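Local structure of hemolysin-related protein (Vibrio cholerae serotype O1, 5V6F) at residues F7-T12 with V70-Y75; D34-T39 with I122-G127; G79-A84 with G128-G133. The protein binds mannotriose through this domain, the second beta-prism lectin domain of RbmC, and probably helps the biofilm of Vibrio cholerae attach to glycans. One frame throughout, in Å; residues are numbered along the deposited sequence.

How the interactions relate
From the N terminus, residues 7-12 come first, and interaction 1 closes a loop when strand 65-75 returns to them. Residues 34-39 leave from within that loop, but interaction 2 takes them on to 122-127, so interactions 1 and 2 cross. Interaction 3 opens at 79-84, after interaction 1 has closed, and ends at 128-133, crossing interaction 2. Strands 7-8, 131-137 and 121-126 belong to one sheet of the beta-prism. Interactions 1 and 3 tie it to the sheet of strands 65-75 and 80-89, and interaction 2 ties it to the sheet of strand 33-37. Glu132 links all three: its carboxylate bonds Thr12 OG1, and its backbone N probably bonds Trp125 O.

Interaction 1 of 3, residues F7-T12 with V70-Y75; sequences FGYSNT and VTSGLY. With BMA (beta-D-mannopyranose), chain B; MAN (alpha-D-mannopyranose), chain C.
Val70 CG2 sits over one face of the Phe7 ring, 4.0 Å from Phe7 CG, the two side chains crossing at about a right angle. At the edge of the Tyr9 ring lies Gly73 N, and Ser72 CB approaches obliquely, 3.6 Å from Tyr9 CE2. This is packing between two sheets of a beta-prism lectin: strand 7-8 borders one antiparallel sheet and strand 65-75 runs through another. Phe7 CG stands anti to its carbonyl carbon (chi1 -50°), which sets the ring beside the valine. Gly8, the residue between the two aromatics in sequence, brings its CA to 3.4 Å from Ser72 OG. Its backbone N and O are bonded to Glu109 and Lys107 on the neighbouring strand 106-112, and Lys107 also makes a cation-pi contact with Tyr9. Although Tyr9 OH comes within 3.4 Å of Gly73 N, the angle is too poor for a hydrogen bond. At the far end of the strand the chain reaches the glycan pocket. Tyr75 CG, anti to the backbone N (chi1 -171°), puts the ring against the sugar, where the beta-mannose O4 lies in the ring plane and hydrogen-bonds to Tyr75 OH at 2.8 Å.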
loop_
_atom_site.group_PDB
_atom_site.type_symbol
_atom_site.label_atom_id
_atom_site.label_comp_id
_atom_site.label_asym_id
_atom_site.label_seq_id
_atom_site.Cartn_x
_atom_site.Cartn_y
_atom_site.Cartn_z
ATOM N N PHE A 7 -6.727 2.787 5.095
ATOM C CA PHE A 7 -5.549 2.514 5.903
ATOM C C PHE A 7 -4.598 3.700 5.843
ATOM O O PHE A 7 -4.411 4.310 4.789
ATOM C CB PHE A 7 -4.841 1.251 5.411
ATOM C CG PHE A 7 -5.754 0.078 5.230
ATOM C CD1 PHE A 7 -6.339 -0.534 6.323
ATOM C CD2 PHE A 7 -6.026 -0.415 3.964
ATOM C CE1 PHE A 7 -7.184 -1.613 6.160
ATOM C CE2 PHE A 7 -6.866 -1.497 3.791
ATOM C CZ PHE A 7 -7.447 -2.098 4.893
ATOM N N GLY A 8 -4.006 4.031 6.978
ATOM C CA GLY A 8 -3.103 5.167 7.028
ATOM C C GLY A 8 -3.878 6.455 7.164
ATOM O O GLY A 8 -4.753 6.579 8.025
ATOM N N TYR A 9 -3.563 7.421 6.301
ATOM C CA TYR A 9 -4.075 8.779 6.407
ATOM C C TYR A 9 -4.519 9.246 5.029
ATOM O O TYR A 9 -4.049 8.747 4.005
ATOM C CB TYR A 9 -3.008 9.715 6.989
ATOM C CG TYR A 9 -2.225 9.068 8.113
ATOM C CD1 TYR A 9 -2.693 9.096 9.419
ATOM C CD2 TYR A 9 -1.028 8.410 7.863
ATOM C CE1 TYR A 9 -1.987 8.496 10.446
ATOM C CE2 TYR A 9 -0.314 7.809 8.884
ATOM C CZ TYR A 9 -0.799 7.856 10.174
ATOM O OH TYR A 9 -0.097 7.260 11.202
ATOM N N SER A 10 -5.433 10.223 5.011
ATOM C CA SER A 10 -6.067 10.653 3.768
ATOM C C SER A 10 -6.096 12.172 3.634
ATOM O O SER A 10 -6.997 12.725 2.995
ATOM C CB SER A 10 -7.484 10.096 3.671
ATOM O OG SER A 10 -8.279 10.544 4.752
ATOM N N ASN A 11 -5.117 12.862 4.217
ATOM C CA ASN A 11 -5.083 14.317 4.123
ATOM C C ASN A 11 -4.550 14.794 2.776
ATOM O O ASN A 11 -4.924 15.880 2.319
ATOM C CB ASN A 11 -4.229 14.899 5.251
ATOM C CG ASN A 11 -2.764 14.507 5.138
ATOM O OD1 ASN A 11 -2.429 13.326 5.018
ATOM N ND2 ASN A 11 -1.883 15.503 5.167
ATOM N N THR A 12 -3.692 14.009 2.131
ATOM C CA THR A 12 -3.058 14.409 0.883
ATOM C C THR A 12 -3.947 14.016 -0.299
ATOM O O THR A 12 -5.119 13.675 -0.129
ATOM C CB THR A 12 -1.661 13.801 0.797
ATOM O OG1 THR A 12 -1.740 12.391 1.033
ATOM C CG2 THR A 12 -0.745 14.451 1.824
ATOM N N VAL A 70 -1.353 -3.263 8.110
ATOM C CA VAL A 70 -0.771 -2.015 7.626
ATOM C C VAL A 70 -0.221 -1.252 8.820
ATOM O O VAL A 70 -0.965 -0.930 9.754
ATOM C CB VAL A 70 -1.803 -1.167 6.870
ATOM C CG1 VAL A 70 -1.166 0.123 6.349
ATOM C CG2 VAL A 70 -2.407 -1.962 5.723
ATOM N N THR A 71 1.073 -0.952 8.786
ATOM C CA THR A 71 1.715 -0.153 9.821
ATOM C C THR A 71 1.941 1.257 9.284
ATOM O O THR A 71 2.564 1.437 8.231
ATOM C CB THR A 71 3.034 -0.783 10.268
ATOM O OG1 THR A 71 2.797 -2.126 10.705
ATOM C CG2 THR A 71 3.646 0.010 11.422
ATOM N N SER A 72 1.433 2.247 10.010
ATOM C CA SER A 72 1.593 3.650 9.658
ATOM C C SER A 72 2.174 4.378 10.858
ATOM O O SER A 72 2.061 3.916 11.994
ATOM C CB SER A 72 0.256 4.288 9.255
ATOM O OG SER A 72 -0.409 3.531 8.260
ATOM N N GLY A 73 2.800 5.521 10.610
ATOM C CA GLY A 73 3.307 6.303 11.722
ATOM C C GLY A 73 4.060 7.530 11.264
ATOM O O GLY A 73 4.035 7.908 10.091
ATOM N N LEU A 74 4.729 8.150 12.233
ATOM C CA LEU A 74 5.534 9.345 12.011
ATOM C C LEU A 74 6.907 8.910 11.519
ATOM O O LEU A 74 7.782 8.546 12.308
ATOM C CB LEU A 74 5.637 10.169 13.289
ATOM C CG LEU A 74 6.468 11.450 13.200
ATOM C CD1 LEU A 74 5.921 12.395 12.143
ATOM C CD2 LEU A 74 6.506 12.143 14.551
ATOM N N TYR A 75 7.080 8.940 10.201
ATOM C CA TYR A 75 8.329 8.545 9.570
ATOM C C TYR A 75 9.480 9.413 10.064
ATOM O O TYR A 75 9.336 10.626 10.237
ATOM C CB TYR A 75 8.169 8.659 8.056
ATOM C CG TYR A 75 9.290 8.094 7.222
ATOM C CD1 TYR A 75 9.733 6.788 7.395
ATOM C CD2 TYR A 75 9.885 8.860 6.229
ATOM C CE1 TYR A 75 10.752 6.269 6.616
ATOM C CE2 TYR A 75 10.902 8.347 5.443
ATOM C CZ TYR A 75 11.330 7.051 5.639
ATOM O OH TYR A 75 12.341 6.524 4.867
HETATM C C1 BMA B . 17.873 8.132 4.546
HETATM C C2 BMA B . 17.519 9.331 3.673
HETATM C C3 BMA B . 15.980 9.428 3.538
HETATM C C4 BMA B . 15.328 8.081 3.199
HETATM C C5 BMA B . 15.872 6.962 4.106
HETATM C C6 BMA B . 15.414 5.593 3.689
HETATM O O1 BMA B . 19.272 7.981 4.549
HETATM O O2 BMA B . 18.063 9.184 2.367
HETATM O O3 BMA B . 15.592 10.350 2.541
HETATM O O4 BMA B . 13.901 8.200 3.339
HETATM O O5 BMA B . 17.313 6.963 4.036
HETATM O O6 BMA B . 15.499 5.513 2.274
HETATM C C1 MAN C . 14.919 4.280 1.833
HETATM C C2 MAN C . 15.231 4.129 0.354
HETATM C C3 MAN C . 14.480 5.198 -0.423
HETATM C C4 MAN C . 12.973 5.203 -0.057
HETATM C C5 MAN C . 12.778 5.262 1.482
HETATM C C6 MAN C . 11.319 5.100 1.930
HETATM O O2 MAN C . 14.770 2.880 -0.147
HETATM O O3 MAN C . 14.655 5.033 -1.828
HETATM O O4 MAN C . 12.347 6.335 -0.632
HETATM O O5 MAN C . 13.546 4.214 2.097
HETATM O O6 MAN C . 10.818 3.870 1.411
#

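Interaction 2 of 3, residues D34-T39 with I122-G127. With MAN (alpha-D-mannopyranose), chain C.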
loop_
_atom_site.group_PDB
_atom_site.type_symbol
_atom_site.label_atom_id
_atom_site.label_comp_id
_atom_site.label_asym_id
_atom_site.label_seq_id
_atom_site.Cartn_x
_atom_site.Cartn_y
_atom_site.Cartn_z
ATOM N N ASP A 34 6.602 3.740 -0.846
ATOM C CA ASP A 34 6.844 4.885 -1.716
ATOM C C ASP A 34 5.725 5.110 -2.728
ATOM O O ASP A 34 5.381 6.262 -3.017
ATOM C CB ASP A 34 8.168 4.711 -2.469
ATOM C CG ASP A 34 9.369 4.698 -1.544
ATOM O OD1 ASP A 34 9.680 3.626 -0.982
ATOM O OD2 ASP A 34 10.004 5.764 -1.381
ATOM N N ALA A 35 5.149 4.039 -3.272
ATOM C CA ALA A 35 4.142 4.176 -4.316
ATOM C C ALA A 35 3.349 2.883 -4.452
ATOM O O ALA A 35 3.867 1.793 -4.195
ATOM C CB ALA A 35 4.782 4.539 -5.659
ATOM N N ILE A 36 2.092 3.026 -4.882
ATOM C CA ILE A 36 1.178 1.908 -5.100
ATOM C C ILE A 36 0.481 2.085 -6.440
ATOM O O ILE A 36 0.025 3.185 -6.770
ATOM C CB ILE A 36 0.126 1.806 -3.977
ATOM C CG1 ILE A 36 0.782 1.350 -2.676
ATOM C CG2 ILE A 36 -1.016 0.858 -4.373
ATOM C CD1 ILE A 36 -0.135 1.397 -1.466
ATOM N N GLY A 37 0.356 0.989 -7.187
ATOM C CA GLY A 37 -0.414 0.992 -8.416
ATOM C C GLY A 37 -1.020 -0.359 -8.741
ATOM O O GLY A 37 -0.948 -1.293 -7.936
ATOM N N THR A 38 -1.629 -0.469 -9.922
ATOM C CA THR A 38 -2.171 -1.730 -10.406
ATOM C C THR A 38 -1.510 -2.212 -11.691
ATOM O O THR A 38 -1.821 -3.318 -12.152
ATOM C CB THR A 38 -3.688 -1.610 -10.624
ATOM O OG1 THR A 38 -3.963 -0.572 -11.572
ATOM C CG2 THR A 38 -4.388 -1.292 -9.304
ATOM N N THR A 39 -0.617 -1.420 -12.277
ATOM C CA THR A 39 0.252 -1.842 -13.363
ATOM C C THR A 39 1.656 -1.355 -13.049
ATOM O O THR A 39 1.867 -0.558 -12.132
ATOM C CB THR A 39 -0.189 -1.277 -14.721
ATOM O OG1 THR A 39 0.064 0.134 -14.752
ATOM C CG2 THR A 39 -1.663 -1.534 -14.961
ATOM N N ILE A 122 -8.094 0.420 -6.213
ATOM C CA ILE A 122 -7.320 0.851 -5.059
ATOM C C ILE A 122 -7.295 2.369 -5.086
ATOM O O ILE A 122 -6.860 2.972 -6.077
ATOM C CB ILE A 122 -5.890 0.287 -5.063
ATOM C CG1 ILE A 122 -5.901 -1.232 -5.270
ATOM C CG2 ILE A 122 -5.182 0.648 -3.751
ATOM C CD1 ILE A 122 -4.511 -1.848 -5.405
ATOM N N ASN A 123 -7.781 2.986 -4.018
ATOM C CA ASN A 123 -7.597 4.411 -3.823
ATOM C C ASN A 123 -6.292 4.613 -3.071
ATOM O O ASN A 123 -5.986 3.867 -2.140
ATOM C CB ASN A 123 -8.770 5.018 -3.051
ATOM C CG ASN A 123 -10.090 4.861 -3.783
ATOM O OD1 ASN A 123 -10.142 4.925 -5.010
ATOM N ND2 ASN A 123 -11.162 4.652 -3.032
ATOM N N VAL A 124 -5.505 5.594 -3.510
ATOM C CA VAL A 124 -4.186 5.858 -2.948
ATOM C C VAL A 124 -4.068 7.347 -2.672
ATOM O O VAL A 124 -4.367 8.169 -3.546
ATOM C CB VAL A 124 -3.055 5.408 -3.894
ATOM C CG1 VAL A 124 -1.700 5.585 -3.221
ATOM C CG2 VAL A 124 -3.264 3.961 -4.336
ATOM N N TRP A 125 -3.622 7.692 -1.469
ATOM C CA TRP A 125 -3.402 9.077 -1.075
ATOM C C TRP A 125 -1.903 9.330 -0.998
ATOM O O TRP A 125 -1.183 8.609 -0.297
ATOM C CB TRP A 125 -4.073 9.376 0.267
ATOM C CG TRP A 125 -5.567 9.461 0.188
ATOM C CD1 TRP A 125 -6.318 10.599 0.118
ATOM C CD2 TRP A 125 -6.495 8.365 0.166
ATOM N NE1 TRP A 125 -7.654 10.281 0.060
ATOM C CE2 TRP A 125 -7.789 8.917 0.086
ATOM C CE3 TRP A 125 -6.356 6.974 0.206
ATOM C CZ2 TRP A 125 -8.938 8.126 0.043
ATOM C CZ3 TRP A 125 -7.498 6.190 0.167
ATOM C CH2 TRP A 125 -8.772 6.769 0.086
ATOM N N THR A 126 -1.435 10.339 -1.731
ATOM C CA THR A 126 -0.033 10.727 -1.707
ATOM C C THR A 126 0.070 12.234 -1.868
ATOM O O THR A 126 -0.732 12.848 -2.580
ATOM C CB THR A 126 0.788 10.037 -2.805
ATOM O OG1 THR A 126 2.167 10.413 -2.679
ATOM C CG2 THR A 126 0.292 10.418 -4.202
ATOM N N GLY A 127 1.056 12.817 -1.195
ATOM C CA GLY A 127 1.446 14.195 -1.394
ATOM C C GLY A 127 2.679 14.380 -2.256
ATOM O O GLY A 127 3.224 15.489 -2.301
HETATM C C1 MAN C . 14.919 4.280 1.833
HETATM C C2 MAN C . 15.231 4.129 0.354
HETATM C C3 MAN C . 14.480 5.198 -0.423
HETATM C C4 MAN C . 12.973 5.203 -0.057
HETATM C C5 MAN C . 12.778 5.262 1.482
HETATM C C6 MAN C . 11.319 5.100 1.930
HETATM O O2 MAN C . 14.770 2.880 -0.147
HETATM O O3 MAN C . 14.655 5.033 -1.828
HETATM O O4 MAN C . 12.347 6.335 -0.632
HETATM O O5 MAN C . 13.546 4.214 2.097
HETATM O O6 MAN C . 10.818 3.870 1.411
#
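Ile36 lays its CG2 methyl against Val124 CG2 at 3.8 Å, the two side chains meeting at a slant, and the same Ile36 methyl comes to 4.2 Å from Ile122 CG2. In the beta-prism this is where strand 33-37 of one sheet faces strand 121-126 of another. The short segments run nearly antiparallel, at 158°, with their axes 8.0 Å apart, too far for backbone pairing, so the two strands meet through their side chains. Ile36 CG2, the branch anti to the backbone N (chi1 -70° for CG1), is the one that meets the valine and isoleucine. Around it, Met25, Leu27, Val131 and Phe134 complete an apolar interior.

Two residues on, just past the end of the strand, Thr38 continues the packing: its CG2 lies 3.9 Å from Ile122 CD1, the two side chains running alongside in opposite senses. Thr38 OG1 is bonded to Val18 O, while the CG2 methyl is the part that meets Ile122.

At the other end of strand 33-37, Asp34 and Ala35 form a classic beta bulge opposite Arg28. The Asp34 side chain leaves the backbone away from strand 121-126, and its carboxylate lies in the glycan pocket, where backbone N-H groups of Phe31, Ala32, Gly53 and Gly54 also bond the alpha-mannose. This carboxylate accepts one hydroxyl on each oxygen: mannose O6 donates to Asp34 OD1 at 2.7 Å, and mannose O4 to Asp34 OD2 at 2.5 Å.

Interaction 3 of 3, residues G79-A84 with G128-G133; sequences GYHIVA and GWLVEG
His81 ND1 donates to Glu132 OE2 at 2.6 Å, with an N-H...O angle of 150°. The carboxylate oxygen lies practically in the imidazole plane and offers the lone pair turned away from its partner oxygen. The other ring nitrogen, NE2, bonds the carbonyl of Gly78; with a carboxylate and a carbonyl as acceptors, both nitrogens probably carry protons, which would make the ring cationic. Glu132 OE1 is taken by Thr12 OG1 and, weakly, by Gly127 N. On the backbone, Ile82 N donates to Val131 O at 2.9 Å. These bonds join two sheets of the beta-prism where strands 80-84 and 131-133 cross at 100°, their axes only 4.6 Å apart, beside the glycan pocket. Leu130 CD1 rests over one face of the His81 ring, a CH-pi contact 3.8 Å from its centroid, and the same methyl also lies over a face of the indole of Trp129. Leu130 O is bonded by Thr126 OG1. Trp129 meets His81 obliquely, and its indole comes within about 4 Å of the mannose residues. Ile82 CD1 packs 3.6 Å from Gly133 CA.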
loop_
_atom_site.group_PDB
_atom_site.type_symbol
_atom_site.label_atom_id
_atom_site.label_comp_id
_atom_site.label_asym_id
_atom_site.label_seq_id
_atom_site.Cartn_x
_atom_site.Cartn_y
_atom_site.Cartn_z
ATOM N N GLY A 79 6.784 13.365 8.537
ATOM C CA GLY A 79 5.423 13.159 8.099
ATOM C C GLY A 79 4.845 11.821 8.527
ATOM O O GLY A 79 5.556 10.859 8.820
ATOM N N TYR A 80 3.513 11.778 8.549
ATOM C CA TYR A 80 2.762 10.558 8.808
ATOM C C TYR A 80 2.465 9.861 7.485
ATOM O O TYR A 80 1.829 10.443 6.599
ATOM C CB TYR A 80 1.466 10.874 9.556
ATOM C CG TYR A 80 1.670 11.098 11.037
ATOM C CD1 TYR A 80 1.641 10.036 11.930
ATOM C CD2 TYR A 80 1.910 12.370 11.538
ATOM C CE1 TYR A 80 1.834 10.236 13.285
ATOM C CE2 TYR A 80 2.103 12.580 12.892
ATOM C CZ TYR A 80 2.066 11.508 13.758
ATOM O OH TYR A 80 2.261 11.703 15.106
ATOM N N HIS A 81 2.915 8.614 7.355
ATOM C CA HIS A 81 2.701 7.845 6.137
ATOM C C HIS A 81 2.526 6.378 6.495
ATOM O O HIS A 81 2.707 5.969 7.643
ATOM C CB HIS A 81 3.871 7.969 5.152
ATOM C CG HIS A 81 4.522 9.315 5.126
ATOM N ND1 HIS A 81 4.134 10.314 4.261
ATOM C CD2 HIS A 81 5.558 9.815 5.838
ATOM C CE1 HIS A 81 4.893 11.378 4.453
ATOM N NE2 HIS A 81 5.767 11.101 5.402
ATOM N N ILE A 82 2.181 5.585 5.485
ATOM C CA ILE A 82 2.259 4.135 5.596
ATOM C C ILE A 82 3.716 3.734 5.443
ATOM O O ILE A 82 4.379 4.113 4.469
ATOM C CB ILE A 82 1.372 3.457 4.538
ATOM C CG1 ILE A 82 -0.106 3.745 4.835
ATOM C CG2 ILE A 82 1.657 1.945 4.482
ATOM C CD1 ILE A 82 -1.094 3.130 3.843
ATOM N N VAL A 83 4.229 2.978 6.410
ATOM C CA VAL A 83 5.622 2.560 6.384
ATOM C C VAL A 83 5.789 1.072 6.098
ATOM O O VAL A 83 6.851 0.675 5.599
ATOM C CB VAL A 83 6.357 2.945 7.687
ATOM C CG1 VAL A 83 6.424 4.466 7.815
ATOM C CG2 VAL A 83 5.695 2.324 8.916
ATOM N N ALA A 84 4.777 0.244 6.361
ATOM C CA ALA A 84 4.894 -1.177 6.079
ATOM C C ALA A 84 3.519 -1.767 5.811
ATOM O O ALA A 84 2.516 -1.341 6.393
ATOM C CB ALA A 84 5.565 -1.924 7.236
ATOM N N GLY A 128 3.155 13.329 -2.924
ATOM C CA GLY A 128 4.265 13.444 -3.850
ATOM C C GLY A 128 5.576 12.869 -3.362
ATOM O O GLY A 128 6.569 12.943 -4.095
ATOM N N TRP A 129 5.622 12.311 -2.153
ATOM C CA TRP A 129 6.832 11.685 -1.629
ATOM C C TRP A 129 6.596 10.226 -1.265
ATOM O O TRP A 129 7.285 9.346 -1.792
ATOM C CB TRP A 129 7.342 12.469 -0.412
ATOM C CG TRP A 129 8.570 11.880 0.235
ATOM C CD1 TRP A 129 9.541 11.125 -0.364
ATOM C CD2 TRP A 129 8.951 12.005 1.609
ATOM N NE1 TRP A 129 10.501 10.773 0.555
ATOM C CE2 TRP A 129 10.163 11.302 1.774
ATOM C CE3 TRP A 129 8.386 12.641 2.718
ATOM C CZ2 TRP A 129 10.814 11.217 3.001
ATOM C CZ3 TRP A 129 9.034 12.556 3.933
ATOM C CH2 TRP A 129 10.234 11.849 4.066
ATOM N N LEU A 130 5.650 9.943 -0.373
ATOM C CA LEU A 130 5.338 8.590 0.056
ATOM C C LEU A 130 3.832 8.384 -0.031
ATOM O O LEU A 130 3.073 9.294 -0.381
ATOM C CB LEU A 130 5.843 8.336 1.481
ATOM C CG LEU A 130 7.345 8.543 1.680
ATOM C CD1 LEU A 130 7.686 8.570 3.151
ATOM C CD2 LEU A 130 8.136 7.457 0.969
ATOM N N VAL A 131 3.399 7.170 0.285
ATOM C CA VAL A 131 1.982 6.845 0.344
ATOM C C VAL A 131 1.488 7.135 1.752
ATOM O O VAL A 131 1.976 6.548 2.724
ATOM C CB VAL A 131 1.731 5.381 -0.040
ATOM C CG1 VAL A 131 0.272 4.998 0.210
ATOM C CG2 VAL A 131 2.102 5.154 -1.497
ATOM N N GLU A 132 0.521 8.042 1.867
ATOM C CA GLU A 132 -0.097 8.296 3.158
ATOM C C GLU A 132 -1.222 7.320 3.473
ATOM O O GLU A 132 -1.428 6.990 4.644
ATOM C CB GLU A 132 -0.626 9.728 3.220
ATOM C CG GLU A 132 0.467 10.759 3.472
ATOM C CD GLU A 132 1.323 11.023 2.248
ATOM O OE1 GLU A 132 0.758 11.400 1.199
ATOM O OE2 GLU A 132 2.559 10.860 2.331
ATOM N N GLY A 133 -1.945 6.839 2.463
ATOM C CA GLY A 133 -3.036 5.915 2.720
ATOM C C GLY A 133 -3.435 5.160 1.472
ATOM O O GLY A 133 -3.059 5.517 0.354
#